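Local coordinates for DUF3224 domain-containing protein (Shewanella oneidensis, PDB 2OOJ) that is of unknown function, a DUF3224 family member whose curled antiparallel sheet is consistent with the barrel fold of allene oxide cyclase relatives, at residues G9-K14 with G123-E128; L15-A20 with G31-D36; E50-M55 with G63-E68; G72-R77 with F129-E134; S80-H85 with P102-G107. All coordinates share one frame; numbering follows the deposited sequence.

Interaction 1: residues G9-K14 with G123-E128; sequences GKFDVK and GQHFYE
Tyr127 lays its ring against the backbone of Gly9, with Gly9 N about 3.5 Å above the ring plane and over its centre. A glycine suits this spot, since a CB here would run into the phenol oxygen, which is itself held by hydrogen bonds to Tyr40 O and Leu43 N. Gly9 and Tyr127 form an antiparallel hydrogen-bonded pair, Tyr127 N reaching Gly9 O at 2.8 Å. On the same side of the sheet, His125 CB sits over one face of the Phe11 ring, 3.7 Å from its centroid, a CH-pi contact; the imidazole lies at 25° to that ring but is slid aside, so the two hardly overlap. Tyr127 N comes up at the edge of the Phe11 ring. On the opposite face of the sheet, Lys10 and Phe126 run alongside each other, Lys10 CG touching Phe126 CE2 at 3.7 Å, while Gln124 crosses the lysine nearly at a right angle. With CG anti to its N (chi1 174°) and a bend at chi2, Gln124 brings NE2 to two acceptors: Asp12 OD1 at 3.1 Å, and its neighbour's carbonyl, His125 O, at 3.0 Å. That carbonyl also accepts from Phe11 N. A leucine in place of Gln124 would probably leave Asp12 OD1 without this donor and His125 O with one bond fewer. Beyond this point a water takes over, bridging Phe11 O and His125 N as the strands diverge. Here strand 5-18 pairs with strand 124-133, the first strand with the last, a join consistent with the barrel of the allene oxide cyclase clan.

Interaction 2: residues L15-A20 with G31-D36; sequences LTPENA and GRMALD
Arg32 takes hold of a backbone oxygen rather than meeting its acidic neighbour head-on: NE (3.1 Å) and NH2 (2.8 Å) both donate to Asn19 O, side-on and nearly in the guanidinium plane. Glu18 CB rests over the centre of one face of that flat group. The carboxylate of Glu18 still forms a salt bridge, OE1 lying 3.1 Å from Arg32 NH1, but well out of the guanidinium plane, so charge attraction holds it and not a directed N-H. Glu18, with CG anti to the carbonyl carbon (chi1 -57°) and the chain extended beyond it, also brings OE2 near Ala34 CB, where the small methyl suits the close approach.

The frame is an antiparallel pairing of strands 5-18 and 29-39. Thr16 and Ala34 exchange two nearly straight backbone bonds, Ala34 N to Thr16 O being 2.8 Å. On the other face Pro17 meets selenomethionine Met33 in the conformer modelled here. A water joins Thr16 OG1 to Asp36 OD2, which also bonds Tyr21 OH of the second subunit.

Arg32 NH1 has a further salt bridge to Glu50. The Glu18 and Glu50 carboxylates come close together, and the charge of this arginine, which serves both, probably eases their repulsion.

Interaction 3: residues E50-M55 with G63-E68; sequences EMLSAM and GYVAIE
The Tyr64 ring is approached obliquely by selenomethionine Met51, squarely over neither face nor edge: Met51 CG comes to 3.7 Å from Tyr64 CD2, and SE lies 4.7 Å from the ring centroid, 44° off its normal. This is a Met-aromatic contact, between neighbours one step apart diagonally in the sheet. Met51 has CG anti to its backbone N (chi1 171°), which carries the chain out beside the ring, while the phenol oxygen of Tyr64 is fixed by a hydrogen bond to His85. Next to them Ala66 CB lies 4.0 Å from Met51 CB; the small methyl suits this close non-hydrogen-bonded pair.

The two strands run almost exactly antiparallel, at 172°, and are knitted by three hydrogen-bonded pairs: Glu50 with Ile67, Leu52 with Val65, and Ala54 with Gly63. Leu52 N reaches Val65 O at 2.9 Å, and Ala54 N reaches Gly63 O at the same 2.9 Å in a nearly straight bond.

On the opposite face Leu52 CB touches Val65 CG2 at 3.9 Å, the two side chains crossing obliquely. This apolar patch continues into the second subunit, where Leu52 packs on Ile67 and Val65 on Val65 of that chain, so branched aliphatic residues suit it. At its end Glu50 reaches Arg32 in the same chain and Tyr21 N of the second subunit.

The chemistry therefore divides by face: an aromatic with a selenium-bearing chain on one side, and on the other an apolar surface facing the second subunit and ending in a buried acid whose charge is probably balanced in part by Arg32.

Interaction 4: residues G72-R77 with F129-E134; sequences GKLCGR and FSFCFE
Leu74 CD2 points straight at the Phe131 ring, 3.8 Å from the centroid and 11° off the normal, a CH-pi contact over one face. Its CG is anti to the backbone N (chi1 -179°), which carries the forked end across to the phenylalanines so that both methyls also meet Phe129, CD2 lying 3.8 Å from Phe129 CE2. A branched aliphatic residue suits a place where one fork meets two rings at once. The sulfur contact comes from Cys75: SG approaches the edge of the Phe131 ring, 3.8 Å from its CZ. A cation-pi contact follows at Arg77, whose NH1 hangs over one face of the Phe133 ring, offset toward the rim and 3.3 Å from CZ; the guanidinium is tilted 40° against the ring. An alanine at Phe131 is likely to strip Leu74 of its aromatic face and Cys75 of its edge partner, opening a gap between turn and strand. No backbone bonds link the segments here; Leu74 to Arg77 is a type I' turn, closed by two backbone bonds, and side chains span the distance. Around this cluster, Leu112 of strand 112-121 touches both Leu74 and Phe131, and Val7 of strand 5-18 touches Phe129 and Phe131.

Interaction 5: residues S80-H85 with P102-G107; sequences SFVLQH and PHSGAG
Ser80 and Ala106 form an antiparallel hydrogen-bonded pair, Ala106 N donating to Ser80 O at 2.8 Å and Ser80 N to Ala106 O at 3.2 Å. Beyond Gly105, whose CA rests on Ser80 O, regular pairing is interrupted within strand 93-107. There a side chain stands in for the backbone: Ser104 OG accepts from Val82 N at 3.0 Å in an almost straight line (169°). With OG between the backbone N and the carbonyl carbon (chi1 66°), the hydroxyl turns toward strand 77-90, and it donates a hydrogen bond to Val101 O. Ser104 CB packs against Val82 CB. Ser80 OG, for its part, touches Ala106 CB at 3.3 Å and donates to a water at 2.7 Å, which in turn donates a hydrogen bond to Ser104 O. Gly105 CA lies 4.1 Å from Phe81 CB. Ser80 and Ala106 also lie against Val25 and Gly26 of the second subunit.

A serine hydroxyl thus takes the place of one strand acceptor, both accepting and donating, while the other serine reaches a carbonyl through water, so that Val82 N, Ser104 OG, Ser104 O and Ser80 OG all find partners in this largely buried contact.

The five contacts belong to one curled antiparallel sheet. Interaction 1 hands on to interaction 2 along strand 5-18, with Lys14 N 2.8 Å from Asp36 O. Interactions 2 and 3, whose centres are about 9 Å apart, meet where Arg32 NH1 lies 2.9 Å from Glu50 OE1; acetate, probably from the crystallisation liquor, is bound near Ala20 and near Glu50, though no active site is known. Interaction 3 joins interaction 5 through Glu68 OE2 and His85 NE2 at 2.7 Å. Interaction 5 meets interaction 4 at Phe81 and Phe129, while interactions 2 and 4 stand about 28 Å apart, centre to centre. Interactions 2, 3 and 5 touch the second subunit; interactions 1 and 4 do not.

Interaction 1: residues G9-K14 with G123-E128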
# COMPACT_ATOMS: atom_id res chain seq x y z
N GLY B 9 -14.98 8.69 -15.34
CA GLY B 9 -14.29 8.69 -16.62
C GLY B 9 -13.46 7.44 -16.83
O GLY B 9 -13.35 6.64 -15.92
N LYS B 10 -12.91 7.30 -18.03
CA LYS B 10 -12.13 6.11 -18.40
C LYS B 10 -10.69 6.27 -17.95
O LYS B 10 -10.19 7.37 -17.82
CB LYS B 10 -12.17 5.94 -19.92
CG LYS B 10 -13.58 5.79 -20.45
CD LYS B 10 -13.64 5.45 -21.93
CE LYS B 10 -15.08 5.02 -22.28
NZ LYS B 10 -15.28 4.67 -23.72
N PHE B 11 -10.02 5.17 -17.67
CA PHE B 11 -8.57 5.18 -17.64
C PHE B 11 -8.00 3.87 -18.21
O PHE B 11 -8.67 2.85 -18.20
CB PHE B 11 -8.03 5.45 -16.24
CG PHE B 11 -8.22 4.34 -15.27
CD1 PHE B 11 -9.39 4.23 -14.55
CD2 PHE B 11 -7.22 3.41 -15.06
CE1 PHE B 11 -9.55 3.21 -13.62
CE2 PHE B 11 -7.37 2.36 -14.15
CZ PHE B 11 -8.53 2.26 -13.43
N ASP B 12 -6.78 3.92 -18.73
CA ASP B 12 -6.04 2.73 -19.15
C ASP B 12 -4.80 2.64 -18.31
O ASP B 12 -4.29 3.64 -17.89
CB ASP B 12 -5.68 2.86 -20.64
CG ASP B 12 -6.92 3.04 -21.51
OD1 ASP B 12 -8.01 2.51 -21.13
OD2 ASP B 12 -6.79 3.73 -22.53
N VAL B 13 -4.34 1.44 -18.03
CA VAL B 13 -3.12 1.24 -17.27
C VAL B 13 -2.24 0.22 -17.98
O VAL B 13 -2.75 -0.73 -18.56
CB VAL B 13 -3.40 0.79 -15.82
CG1 VAL B 13 -4.23 -0.44 -15.80
CG2 VAL B 13 -2.08 0.60 -15.07
N LYS B 14 -0.93 0.47 -17.96
CA LYS B 14 0.09 -0.48 -18.38
C LYS B 14 0.95 -0.87 -17.20
O LYS B 14 1.53 -0.00 -16.55
CB LYS B 14 0.99 0.15 -19.43
CG LYS B 14 2.02 -0.82 -20.04
CD LYS B 14 3.14 -0.01 -20.72
CE LYS B 14 4.14 -0.90 -21.45
NZ LYS B 14 5.15 -0.09 -22.20
N GLY B 123 -15.10 -4.31 -20.37
CA GLY B 123 -13.65 -4.40 -20.52
C GLY B 123 -12.86 -3.12 -20.31
O GLY B 123 -11.64 -3.13 -20.39
N GLN B 124 -13.56 -2.02 -20.02
CA GLN B 124 -12.97 -0.69 -19.85
C GLN B 124 -13.00 -0.30 -18.38
O GLN B 124 -14.04 -0.37 -17.74
CB GLN B 124 -13.74 0.33 -20.69
CG GLN B 124 -13.33 1.80 -20.51
CD GLN B 124 -11.94 2.07 -21.05
OE1 GLN B 124 -11.71 1.89 -22.24
NE2 GLN B 124 -11.01 2.47 -20.19
N HIS B 125 -11.85 0.06 -17.85
CA HIS B 125 -11.75 0.61 -16.50
C HIS B 125 -12.24 2.02 -16.44
O HIS B 125 -11.96 2.81 -17.36
CB HIS B 125 -10.31 0.59 -16.01
CG HIS B 125 -9.84 -0.77 -15.67
ND1 HIS B 125 -10.33 -1.48 -14.60
CD2 HIS B 125 -8.97 -1.59 -16.30
CE1 HIS B 125 -9.76 -2.67 -14.56
NE2 HIS B 125 -8.93 -2.77 -15.59
N PHE B 126 -12.93 2.33 -15.35
CA PHE B 126 -13.48 3.63 -15.07
C PHE B 126 -13.07 4.03 -13.67
O PHE B 126 -13.02 3.19 -12.75
CB PHE B 126 -15.01 3.62 -15.14
CG PHE B 126 -15.55 3.55 -16.53
CD1 PHE B 126 -15.65 2.34 -17.16
CD2 PHE B 126 -15.94 4.69 -17.19
CE1 PHE B 126 -16.14 2.27 -18.45
CE2 PHE B 126 -16.43 4.62 -18.47
CZ PHE B 126 -16.51 3.40 -19.10
N TYR B 127 -12.83 5.30 -13.51
CA TYR B 127 -12.60 5.90 -12.19
C TYR B 127 -13.86 6.68 -11.79
O TYR B 127 -14.56 7.24 -12.64
CB TYR B 127 -11.39 6.84 -12.22
CG TYR B 127 -11.56 8.05 -13.10
CD1 TYR B 127 -12.16 9.22 -12.61
CD2 TYR B 127 -11.08 8.05 -14.40
CE1 TYR B 127 -12.32 10.31 -13.42
CE2 TYR B 127 -11.27 9.12 -15.23
CZ TYR B 127 -11.87 10.27 -14.73
OH TYR B 127 -12.03 11.34 -15.57
N GLU B 128 -14.14 6.68 -10.48
CA GLU B 128 -15.14 7.51 -9.87
C GLU B 128 -14.41 8.27 -8.77
O GLU B 128 -13.98 7.67 -7.80
CB GLU B 128 -16.27 6.66 -9.29
CG GLU B 128 -17.16 5.95 -10.32
CD GLU B 128 -16.65 4.56 -10.78
OE1 GLU B 128 -16.21 3.75 -9.95
OE2 GLU B 128 -16.71 4.28 -11.99
O HOH W 1 -9.15 0.12 -19.14

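Interaction 2: residues L15-A20 with G31-D36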
# COMPACT_ATOMS: atom_id res chain seq x y z
N LEU B 15 1.05 -2.18 -16.95
CA LEU B 15 1.82 -2.72 -15.84
C LEU B 15 3.04 -3.40 -16.40
O LEU B 15 2.91 -4.33 -17.22
CB LEU B 15 1.00 -3.75 -15.08
CG LEU B 15 -0.31 -3.28 -14.42
CD1 LEU B 15 -0.95 -4.46 -13.73
CD2 LEU B 15 -0.04 -2.21 -13.42
N THR B 16 4.23 -2.92 -16.04
CA THR B 16 5.48 -3.49 -16.48
C THR B 16 6.16 -4.23 -15.34
O THR B 16 6.51 -3.61 -14.33
CB THR B 16 6.40 -2.43 -16.96
OG1 THR B 16 5.74 -1.69 -18.01
CG2 THR B 16 7.72 -3.04 -17.46
N PRO B 17 6.36 -5.57 -15.49
CA PRO B 17 6.95 -6.31 -14.41
C PRO B 17 8.34 -5.83 -14.07
O PRO B 17 9.13 -5.45 -14.96
CB PRO B 17 6.97 -7.75 -14.96
CG PRO B 17 5.89 -7.78 -15.93
CD PRO B 17 6.01 -6.46 -16.60
N GLU B 18 8.63 -5.82 -12.77
CA GLU B 18 9.95 -5.50 -12.27
C GLU B 18 10.35 -6.60 -11.27
O GLU B 18 9.52 -7.42 -10.84
CB GLU B 18 9.97 -4.13 -11.59
CG GLU B 18 9.52 -2.99 -12.45
CD GLU B 18 9.34 -1.67 -11.65
OE1 GLU B 18 8.59 -1.64 -10.65
OE2 GLU B 18 9.98 -0.67 -12.01
N ASN B 19 11.60 -6.58 -10.84
CA ASN B 19 12.10 -7.59 -9.92
C ASN B 19 11.76 -7.24 -8.47
O ASN B 19 12.21 -6.23 -7.93
CB ASN B 19 13.61 -7.74 -10.11
CG ASN B 19 14.17 -8.93 -9.36
OD1 ASN B 19 14.88 -8.78 -8.37
ND2 ASN B 19 13.82 -10.14 -9.82
N ALA B 20 10.94 -8.08 -7.83
CA ALA B 20 10.66 -7.92 -6.41
C ALA B 20 11.85 -8.33 -5.56
O ALA B 20 12.48 -9.36 -5.79
CB ALA B 20 9.44 -8.74 -6.03
N GLY B 31 5.07 -9.58 -6.21
CA GLY B 31 5.39 -8.86 -7.43
C GLY B 31 5.69 -7.41 -7.16
O GLY B 31 5.31 -6.86 -6.12
N ARG B 32 6.44 -6.83 -8.08
CA ARG B 32 6.62 -5.40 -8.17
C ARG B 32 6.40 -5.05 -9.62
O ARG B 32 6.92 -5.72 -10.49
CB ARG B 32 8.03 -4.98 -7.76
CG ARG B 32 8.21 -3.46 -7.84
CD ARG B 32 9.42 -3.02 -7.14
NE ARG B 32 10.64 -3.62 -7.69
CZ ARG B 32 11.47 -3.01 -8.52
NH1 ARG B 32 11.23 -1.78 -8.94
NH2 ARG B 32 12.57 -3.64 -8.95
N MSE B 33 5.68 -3.96 -9.85
CA MSE B 33 5.43 -3.52 -11.20
C MSE B 33 5.51 -2.02 -11.32
O MSE B 33 5.32 -1.28 -10.35
CB MSE B 33 4.09 -4.03 -11.66
CG MSE B 33 4.11 -5.52 -11.80
SE MSE B 33 3.12 -6.08 -13.30
CE MSE B 33 1.50 -6.21 -12.47
N ALA B 34 5.88 -1.59 -12.51
CA ALA B 34 5.86 -0.19 -12.83
C ALA B 34 4.50 0.09 -13.39
O ALA B 34 3.94 -0.72 -14.15
CB ALA B 34 6.93 0.17 -13.87
N LEU B 35 3.96 1.25 -13.04
CA LEU B 35 2.62 1.61 -13.46
C LEU B 35 2.70 2.83 -14.34
O LEU B 35 3.31 3.82 -13.95
CB LEU B 35 1.76 2.00 -12.25
CG LEU B 35 1.39 1.04 -11.13
CD1 LEU B 35 0.39 1.78 -10.22
CD2 LEU B 35 0.81 -0.24 -11.69
N ASP B 36 2.04 2.78 -15.49
CA ASP B 36 1.87 3.95 -16.37
C ASP B 36 0.38 4.02 -16.71
O ASP B 36 -0.16 3.10 -17.28
CB ASP B 36 2.71 3.84 -17.66
CG ASP B 36 4.20 4.02 -17.41
OD1 ASP B 36 4.66 5.17 -17.25
OD2 ASP B 36 4.93 3.02 -17.31
O HOH W 2 4.33 0.31 -17.08
O HOH W 3 7.52 -8.69 -10.05

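Interaction 3: residues E50-M55 with G63-E68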
# COMPACT_ATOMS: atom_id res chain seq x y z
N GLU B 50 4.48 2.72 -8.87
CA GLU B 50 4.72 1.32 -8.73
C GLU B 50 3.67 0.69 -7.85
O GLU B 50 3.03 1.37 -7.06
CB GLU B 50 6.12 1.04 -8.18
CG GLU B 50 7.21 1.56 -9.07
CD GLU B 50 8.59 1.17 -8.58
OE1 GLU B 50 8.96 -0.00 -8.81
OE2 GLU B 50 9.26 2.00 -7.94
N MSE B 51 3.52 -0.62 -8.02
CA MSE B 51 2.66 -1.45 -7.23
C MSE B 51 3.49 -2.62 -6.71
O MSE B 51 4.46 -3.04 -7.34
CB MSE B 51 1.56 -1.98 -8.13
CG MSE B 51 0.68 -3.06 -7.51
SE MSE B 51 -0.57 -3.84 -8.87
CE MSE B 51 0.35 -3.41 -10.26
N LEU B 52 3.09 -3.12 -5.55
CA LEU B 52 3.63 -4.32 -4.92
C LEU B 52 2.41 -5.20 -4.74
O LEU B 52 1.35 -4.70 -4.42
CB LEU B 52 4.27 -3.98 -3.58
CG LEU B 52 5.35 -2.91 -3.61
CD1 LEU B 52 5.77 -2.55 -2.19
CD2 LEU B 52 6.55 -3.38 -4.48
N SER B 53 2.55 -6.50 -5.00
CA SER B 53 1.43 -7.42 -4.89
C SER B 53 1.85 -8.71 -4.19
O SER B 53 3.00 -9.11 -4.21
CB SER B 53 0.91 -7.76 -6.28
OG SER B 53 1.94 -8.33 -7.03
N ALA B 54 0.89 -9.34 -3.55
CA ALA B 54 1.04 -10.68 -3.05
C ALA B 54 -0.18 -11.49 -3.47
O ALA B 54 -1.29 -11.23 -3.00
CB ALA B 54 1.16 -10.66 -1.52
N MSE B 55 -0.00 -12.42 -4.41
CA MSE B 55 -1.03 -13.38 -4.77
C MSE B 55 -0.84 -14.62 -3.89
O MSE B 55 0.27 -15.00 -3.64
CB MSE B 55 -0.91 -13.81 -6.24
CG MSE B 55 -0.76 -12.67 -7.23
SE MSE B 55 -2.28 -11.44 -7.26
CE MSE B 55 -3.73 -12.78 -7.58
N GLY B 63 -3.36 -9.38 -2.15
CA GLY B 63 -3.30 -7.97 -1.71
C GLY B 63 -2.43 -7.21 -2.65
O GLY B 63 -1.59 -7.81 -3.31
N TYR B 64 -2.67 -5.90 -2.78
CA TYR B 64 -1.72 -5.05 -3.46
C TYR B 64 -1.73 -3.64 -2.82
O TYR B 64 -2.68 -3.26 -2.13
CB TYR B 64 -2.05 -4.99 -4.94
CG TYR B 64 -3.04 -3.94 -5.36
CD1 TYR B 64 -4.40 -4.17 -5.34
CD2 TYR B 64 -2.59 -2.71 -5.79
CE1 TYR B 64 -5.31 -3.14 -5.75
CE2 TYR B 64 -3.44 -1.71 -6.17
CZ TYR B 64 -4.80 -1.92 -6.16
OH TYR B 64 -5.62 -0.87 -6.57
N VAL B 65 -0.64 -2.94 -3.04
CA VAL B 65 -0.47 -1.52 -2.66
C VAL B 65 0.22 -0.84 -3.85
O VAL B 65 0.80 -1.54 -4.69
CB VAL B 65 0.33 -1.36 -1.37
CG1 VAL B 65 -0.31 -2.07 -0.23
CG2 VAL B 65 1.81 -1.80 -1.49
N ALA B 66 0.11 0.48 -3.94
CA ALA B 66 0.71 1.25 -5.01
C ALA B 66 0.75 2.70 -4.58
O ALA B 66 -0.07 3.10 -3.77
CB ALA B 66 -0.12 1.09 -6.28
N ILE B 67 1.68 3.46 -5.15
CA ILE B 67 1.76 4.92 -5.08
C ILE B 67 2.05 5.40 -6.48
O ILE B 67 2.94 4.88 -7.15
CB ILE B 67 2.88 5.38 -4.11
CG1 ILE B 67 2.44 5.06 -2.67
CG2 ILE B 67 3.19 6.87 -4.23
CD1 ILE B 67 3.39 5.53 -1.60
N GLU B 68 1.27 6.37 -6.93
CA GLU B 68 1.44 6.94 -8.23
C GLU B 68 1.36 8.46 -8.14
O GLU B 68 0.59 8.99 -7.40
CB GLU B 68 0.41 6.41 -9.23
CG GLU B 68 -1.00 6.70 -8.89
CD GLU B 68 -2.03 6.07 -9.86
OE1 GLU B 68 -1.97 6.36 -11.07
OE2 GLU B 68 -2.93 5.34 -9.39

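Interaction 4: residues G72-R77 with F129-E134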
# COMPACT_ATOMS: atom_id res chain seq x y z
N GLY B 72 -1.78 16.43 -14.58
CA GLY B 72 -2.80 16.72 -15.56
C GLY B 72 -3.78 17.75 -15.10
O GLY B 72 -3.46 18.65 -14.32
N LYS B 73 -5.01 17.59 -15.56
CA LYS B 73 -6.05 18.56 -15.31
C LYS B 73 -7.23 17.87 -14.64
O LYS B 73 -7.61 16.77 -15.03
CB LYS B 73 -6.49 19.20 -16.63
CG LYS B 73 -5.54 20.26 -17.13
CD LYS B 73 -6.16 21.01 -18.31
CE LYS B 73 -5.13 21.90 -18.96
NZ LYS B 73 -5.68 22.60 -20.16
N LEU B 74 -7.78 18.53 -13.64
CA LEU B 74 -8.98 18.07 -12.98
C LEU B 74 -10.01 19.18 -13.09
O LEU B 74 -9.84 20.26 -12.51
CB LEU B 74 -8.70 17.75 -11.50
CG LEU B 74 -9.87 17.24 -10.65
CD1 LEU B 74 -10.48 15.93 -11.25
CD2 LEU B 74 -9.31 17.08 -9.23
N CYS B 75 -11.11 18.90 -13.78
CA CYS B 75 -12.10 19.93 -14.12
C CYS B 75 -11.45 21.17 -14.68
O CYS B 75 -11.76 22.31 -14.25
CB CYS B 75 -12.93 20.28 -12.91
SG CYS B 75 -13.90 18.93 -12.31
N GLY B 76 -10.53 20.97 -15.59
CA GLY B 76 -9.90 22.05 -16.30
C GLY B 76 -8.69 22.67 -15.63
O GLY B 76 -7.95 23.42 -16.27
N ARG B 77 -8.44 22.34 -14.36
CA ARG B 77 -7.36 22.97 -13.64
C ARG B 77 -6.14 22.10 -13.59
O ARG B 77 -6.23 20.94 -13.23
CB ARG B 77 -7.80 23.27 -12.22
CG ARG B 77 -8.88 24.30 -12.14
CD ARG B 77 -9.42 24.36 -10.74
NE ARG B 77 -8.52 25.05 -9.82
CZ ARG B 77 -8.57 24.94 -8.49
NH1 ARG B 77 -9.45 24.14 -7.90
NH2 ARG B 77 -7.71 25.63 -7.75
N PHE B 129 -14.24 9.58 -8.95
CA PHE B 129 -13.33 10.36 -8.09
C PHE B 129 -14.14 11.40 -7.35
O PHE B 129 -14.75 12.26 -7.99
CB PHE B 129 -12.22 10.97 -8.98
CG PHE B 129 -11.14 11.71 -8.23
CD1 PHE B 129 -10.69 11.29 -6.98
CD2 PHE B 129 -10.50 12.78 -8.81
CE1 PHE B 129 -9.67 11.98 -6.32
CE2 PHE B 129 -9.48 13.45 -8.15
CZ PHE B 129 -9.07 13.03 -6.91
N SER B 130 -14.21 11.26 -6.02
CA SER B 130 -14.90 12.20 -5.15
C SER B 130 -13.88 13.09 -4.47
O SER B 130 -13.05 12.62 -3.70
CB SER B 130 -15.74 11.44 -4.12
OG SER B 130 -16.48 10.45 -4.78
N PHE B 131 -13.95 14.39 -4.75
CA PHE B 131 -12.93 15.26 -4.30
C PHE B 131 -13.51 16.62 -3.89
O PHE B 131 -14.67 16.96 -4.18
CB PHE B 131 -11.88 15.45 -5.40
CG PHE B 131 -12.36 16.24 -6.58
CD1 PHE B 131 -13.01 15.63 -7.63
CD2 PHE B 131 -12.14 17.60 -6.64
CE1 PHE B 131 -13.48 16.40 -8.69
CE2 PHE B 131 -12.59 18.36 -7.70
CZ PHE B 131 -13.25 17.76 -8.73
N CYS B 132 -12.66 17.32 -3.17
CA CYS B 132 -12.89 18.71 -2.80
C CYS B 132 -11.56 19.35 -2.50
O CYS B 132 -10.51 18.75 -2.75
CB CYS B 132 -13.89 18.76 -1.64
SG CYS B 132 -13.27 18.16 -0.13
N PHE B 133 -11.59 20.59 -1.99
CA PHE B 133 -10.34 21.30 -1.73
C PHE B 133 -10.34 21.80 -0.30
O PHE B 133 -11.37 22.22 0.19
CB PHE B 133 -10.18 22.45 -2.70
CG PHE B 133 -9.76 22.01 -4.07
CD1 PHE B 133 -10.70 21.55 -4.98
CD2 PHE B 133 -8.43 22.05 -4.44
CE1 PHE B 133 -10.31 21.10 -6.24
CE2 PHE B 133 -8.03 21.63 -5.69
CZ PHE B 133 -8.97 21.17 -6.60
N GLU B 134 -9.20 21.74 0.36
CA GLU B 134 -9.08 22.19 1.74
C GLU B 134 -8.91 23.71 1.69
O GLU B 134 -8.47 24.25 0.67
CB GLU B 134 -7.87 21.55 2.38
CG GLU B 134 -7.79 20.01 2.23
CD GLU B 134 -8.70 19.27 3.18
OE1 GLU B 134 -9.46 19.95 3.87
OE2 GLU B 134 -8.65 18.00 3.22

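Interaction 5: residues S80-H85 with P102-G107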
# COMPACT_ATOMS: atom_id res chain seq x y z
N SER B 80 -0.91 18.54 -10.05
CA SER B 80 -0.51 17.19 -9.79
C SER B 80 -1.02 16.77 -8.40
O SER B 80 -1.33 17.61 -7.56
CB SER B 80 1.02 17.12 -9.85
OG SER B 80 1.64 18.06 -8.97
N PHE B 81 -1.05 15.47 -8.17
CA PHE B 81 -1.25 14.92 -6.84
C PHE B 81 -0.77 13.48 -6.84
O PHE B 81 -0.50 12.90 -7.91
CB PHE B 81 -2.73 15.04 -6.45
CG PHE B 81 -3.67 14.44 -7.44
CD1 PHE B 81 -4.11 15.18 -8.52
CD2 PHE B 81 -4.12 13.13 -7.30
CE1 PHE B 81 -4.98 14.63 -9.46
CE2 PHE B 81 -4.99 12.59 -8.21
CZ PHE B 81 -5.41 13.34 -9.30
N VAL B 82 -0.69 12.91 -5.65
CA VAL B 82 -0.34 11.49 -5.49
C VAL B 82 -1.53 10.68 -5.05
O VAL B 82 -2.25 11.08 -4.14
CB VAL B 82 0.83 11.30 -4.48
CG1 VAL B 82 1.08 9.77 -4.11
CG2 VAL B 82 2.10 11.92 -5.07
N LEU B 83 -1.71 9.52 -5.68
CA LEU B 83 -2.69 8.53 -5.25
C LEU B 83 -2.01 7.32 -4.58
O LEU B 83 -0.98 6.87 -5.03
CB LEU B 83 -3.51 8.05 -6.44
CG LEU B 83 -4.57 8.98 -7.05
CD1 LEU B 83 -5.03 8.44 -8.40
CD2 LEU B 83 -5.73 9.11 -6.06
N GLN B 84 -2.62 6.84 -3.49
CA GLN B 84 -2.10 5.75 -2.67
C GLN B 84 -3.15 4.71 -2.53
O GLN B 84 -4.28 5.05 -2.15
CB GLN B 84 -1.66 6.27 -1.30
CG GLN B 84 -0.91 5.20 -0.43
CD GLN B 84 -0.24 5.83 0.77
OE1 GLN B 84 0.65 6.67 0.62
NE2 GLN B 84 -0.61 5.38 1.96
N HIS B 85 -2.80 3.48 -2.92
CA HIS B 85 -3.71 2.36 -2.98
C HIS B 85 -3.41 1.27 -1.93
O HIS B 85 -2.27 0.88 -1.70
CB HIS B 85 -3.61 1.60 -4.33
CG HIS B 85 -3.64 2.45 -5.56
ND1 HIS B 85 -4.41 2.11 -6.65
CD2 HIS B 85 -2.94 3.56 -5.92
CE1 HIS B 85 -4.18 2.97 -7.63
NE2 HIS B 85 -3.31 3.87 -7.21
N PRO B 102 -2.62 13.46 1.46
CA PRO B 102 -2.78 14.87 1.93
C PRO B 102 -1.59 15.73 1.69
O PRO B 102 -0.48 15.35 2.01
CB PRO B 102 -3.04 14.70 3.42
CG PRO B 102 -3.71 13.33 3.51
CD PRO B 102 -2.94 12.50 2.54
N HIS B 103 -1.86 16.93 1.17
CA HIS B 103 -0.84 17.93 0.82
C HIS B 103 0.04 17.53 -0.37
O HIS B 103 1.04 18.22 -0.66
CB HIS B 103 -0.02 18.33 2.06
CG HIS B 103 -0.83 18.89 3.18
ND1 HIS B 103 -0.97 18.26 4.39
CD2 HIS B 103 -1.53 20.04 3.28
CE1 HIS B 103 -1.75 18.98 5.18
NE2 HIS B 103 -2.09 20.07 4.53
N SER B 104 -0.31 16.44 -1.10
CA SER B 104 0.40 16.11 -2.32
C SER B 104 -0.06 16.95 -3.51
O SER B 104 0.63 16.96 -4.53
CB SER B 104 0.27 14.62 -2.70
OG SER B 104 -1.09 14.25 -3.05
N GLY B 105 -1.20 17.62 -3.37
CA GLY B 105 -1.78 18.44 -4.43
C GLY B 105 -0.86 19.62 -4.71
O GLY B 105 -0.43 20.30 -3.77
N ALA B 106 -0.59 19.87 -5.99
CA ALA B 106 0.27 20.99 -6.41
C ALA B 106 -0.31 21.73 -7.61
O ALA B 106 -1.22 21.23 -8.29
CB ALA B 106 1.66 20.49 -6.71
N GLY B 107 0.27 22.90 -7.88
CA GLY B 107 -0.23 23.80 -8.90
C GLY B 107 -1.63 24.25 -8.57
O GLY B 107 -1.93 24.62 -7.43
O HOH W 4 2.12 16.59 -6.73